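Local coordinates for protein hydrogenase maturation factor (Thermoanaerobacter tengcongensis, PDB 3VTI) that probably carries out the ATP-dependent dehydration of a carbamoyl group, received from HypF, to a nitrile during the maturation of [NiFe]-hydrogenases, at residues Met20-Leu25 and Leu197-Arg202. Numbering follows the deposited sequence.
Sequences MEDAAL and LRDPTR. With MG (magnesium ion), chain K.
Arg198 reaches across the carboxylate of Asp22 and holds the oxygen that the magnesium ion leaves over. Its CB and CG pass near Asp22 OD2; Arg198 CG, anti to the backbone N (chi1 -178°), lies 3.5 Å from Asp22 OD2. CD also lies beside OD2, and the bend at chi3 (-73°) turns the guanidinium back toward residues 20-22. Arg198 NE then gives a nearly straight hydrogen bond to Asp22 OD2 (2.7 Å), the core of a salt bridge. The oxygen sits in the guanidinium plane, yet the donor comes from above the carboxylate plane, the carboxylate and guanidinium planes being 76° apart. Arg198 NH2 adds a weak bond to the same OD2 and a better one to Met20 O (2.9 Å), in the carbonyl plane and on a lone pair. NH1 turns to a salt bridge with Glu211. The bonds at NE, NH2 and NH1 probably limit rotation of the guanidinium.

The Asp22 carboxylate is held at both ends, OD2 by Arg198 and OD1 by the magnesium ion at 2.2 Å. Asp199 OD1 binds the same ion at 2.4 Å and lies 3.3 Å from Asp22 OD1, a closeness of two acidic oxygens that the shared cation probably makes tolerable. Asp60 and a water complete the observed ligands.

The site thus joins the two domains of this AIR synthase-related (PurM-like) fold: Asp22 lies between helix 15-19 and strand 24-26, whereas Arg198 ends strand 194-198, each strand outermost of its sheet within this chain; the Arg198 side chain packs on Val208 of helix 204-216.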
loop_
_atom_site.group_PDB
_atom_site.type_symbol
_atom_site.label_atom_id
_atom_site.label_comp_id
_atom_site.label_asym_id
_atom_site.label_seq_id
_atom_site.Cartn_x
_atom_site.Cartn_y
_atom_site.Cartn_z
ATOM N N MET C 20 10.560 19.001 -11.840
ATOM C CA MET C 20 9.292 18.792 -11.125
ATOM C C MET C 20 8.077 18.815 -12.062
ATOM O O MET C 20 7.054 19.462 -11.780
ATOM C CB MET C 20 9.129 19.816 -10.000
ATOM C CG MET C 20 9.898 19.497 -8.738
ATOM S SD MET C 20 9.767 20.851 -7.559
ATOM C CE MET C 20 11.234 21.783 -7.946
ATOM N N GLU C 21 8.212 18.100 -13.179
ATOM C CA GLU C 21 7.163 17.973 -14.193
ATOM C C GLU C 21 6.174 16.864 -13.842
ATOM O O GLU C 21 6.476 16.000 -13.024
ATOM C CB GLU C 21 7.778 17.678 -15.564
ATOM C CG GLU C 21 8.834 18.673 -16.059
ATOM C CD GLU C 21 8.247 19.964 -16.604
ATOM O OE1 GLU C 21 7.008 20.121 -16.603
ATOM O OE2 GLU C 21 9.030 20.839 -17.037
ATOM N N ASP C 22 4.997 16.907 -14.469
ATOM C CA ASP C 22 4.000 15.835 -14.395
ATOM C C ASP C 22 4.535 14.551 -15.015
ATOM O O ASP C 22 4.096 13.458 -14.676
ATOM C CB ASP C 22 2.726 16.232 -15.153
ATOM C CG ASP C 22 1.866 17.221 -14.392
ATOM O OD1 ASP C 22 1.061 16.769 -13.539
ATOM O OD2 ASP C 22 1.988 18.441 -14.658
ATOM N N ALA C 23 5.470 14.694 -15.947
ATOM C CA ALA C 23 6.086 13.551 -16.600
ATOM C C ALA C 23 7.487 13.915 -17.085
ATOM O O ALA C 23 7.740 15.062 -17.452
ATOM C CB ALA C 23 5.217 13.080 -17.755
ATOM N N ALA C 24 8.399 12.949 -17.070
ATOM C CA ALA C 24 9.712 13.145 -17.688
ATOM C C ALA C 24 9.565 13.098 -19.205
ATOM O O ALA C 24 8.775 12.315 -19.726
ATOM C CB ALA C 24 10.680 12.072 -17.226
ATOM N N LEU C 25 10.318 13.931 -19.914
ATOM C CA LEU C 25 10.350 13.865 -21.371
ATOM C C LEU C 25 11.641 13.219 -21.844
ATOM O O LEU C 25 12.717 13.798 -21.719
ATOM C CB LEU C 25 10.170 15.255 -21.995
ATOM C CG LEU C 25 10.272 15.338 -23.526
ATOM C CD1 LEU C 25 9.095 14.621 -24.188
ATOM C CD2 LEU C 25 10.366 16.784 -23.995
ATOM N N LEU C 197 0.269 22.711 -18.703
ATOM C CA LEU C 197 -0.854 21.830 -18.467
ATOM C C LEU C 197 -0.587 21.061 -17.184
ATOM O O LEU C 197 0.455 20.425 -17.051
ATOM C CB LEU C 197 -1.041 20.851 -19.632
ATOM C CG LEU C 197 -1.572 21.368 -20.971
ATOM C CD1 LEU C 197 -1.531 20.263 -22.007
ATOM C CD2 LEU C 197 -2.983 21.914 -20.853
ATOM N N ARG C 198 -1.515 21.137 -16.238
ATOM C CA ARG C 198 -1.424 20.332 -15.016
ATOM C C ARG C 198 -2.794 20.052 -14.413
ATOM O O ARG C 198 -3.643 20.939 -14.329
ATOM C CB ARG C 198 -0.506 20.984 -13.975
ATOM C CG ARG C 198 -0.335 20.162 -12.710
ATOM C CD ARG C 198 0.904 20.575 -11.930
ATOM N NE ARG C 198 2.125 20.114 -12.589
ATOM C CZ ARG C 198 3.360 20.309 -12.129
ATOM N NH1 ARG C 198 3.571 20.958 -10.986
ATOM N NH2 ARG C 198 4.391 19.848 -12.818
ATOM N N ASP C 199 -2.998 18.809 -14.002
ATOM C CA ASP C 199 -4.205 18.425 -13.286
ATOM C C ASP C 199 -4.093 18.729 -11.783
ATOM O O ASP C 199 -3.124 18.321 -11.140
ATOM C CB ASP C 199 -4.540 16.948 -13.541
ATOM C CG ASP C 199 -3.392 16.003 -13.213
ATOM O OD1 ASP C 199 -2.206 16.423 -13.231
ATOM O OD2 ASP C 199 -3.697 14.811 -12.958
ATOM N N PRO C 200 -5.082 19.463 -11.226
ATOM C CA PRO C 200 -4.997 19.893 -9.834
ATOM C C PRO C 200 -5.471 18.752 -8.949
ATOM O O PRO C 200 -6.650 18.672 -8.600
ATOM C CB PRO C 200 -5.945 21.096 -9.767
ATOM C CG PRO C 200 -6.782 21.057 -11.038
ATOM C CD PRO C 200 -6.366 19.852 -11.840
ATOM N N THR C 201 -4.547 17.857 -8.624
ATOM C CA THR C 201 -4.849 16.708 -7.792
ATOM C C THR C 201 -4.475 17.071 -6.338
ATOM O O THR C 201 -4.930 18.097 -5.815
ATOM C CB THR C 201 -4.127 15.438 -8.301
ATOM O OG1 THR C 201 -2.751 15.738 -8.529
ATOM C CG2 THR C 201 -4.723 14.954 -9.628
ATOM N N ARG C 202 -3.636 16.273 -5.694
ATOM C CA ARG C 202 -3.229 16.549 -4.313
ATOM C C ARG C 202 -2.868 18.016 -4.044
ATOM O O ARG C 202 -1.795 18.480 -4.451
ATOM C CB ARG C 202 -2.054 15.647 -3.905
ATOM C CG ARG C 202 -1.563 15.881 -2.461
ATOM C CD ARG C 202 -2.099 14.811 -1.477
ATOM N NE ARG C 202 -1.729 15.081 -0.075
ATOM C CZ ARG C 202 -0.481 15.095 0.412
ATOM N NH1 ARG C 202 0.570 14.877 -0.382
ATOM N NH2 ARG C 202 -0.278 15.350 1.704
HETATM MG MG MG K . -0.229 15.494 -12.271
HETATM O O HOH W 1 1.968 15.321 -11.330
#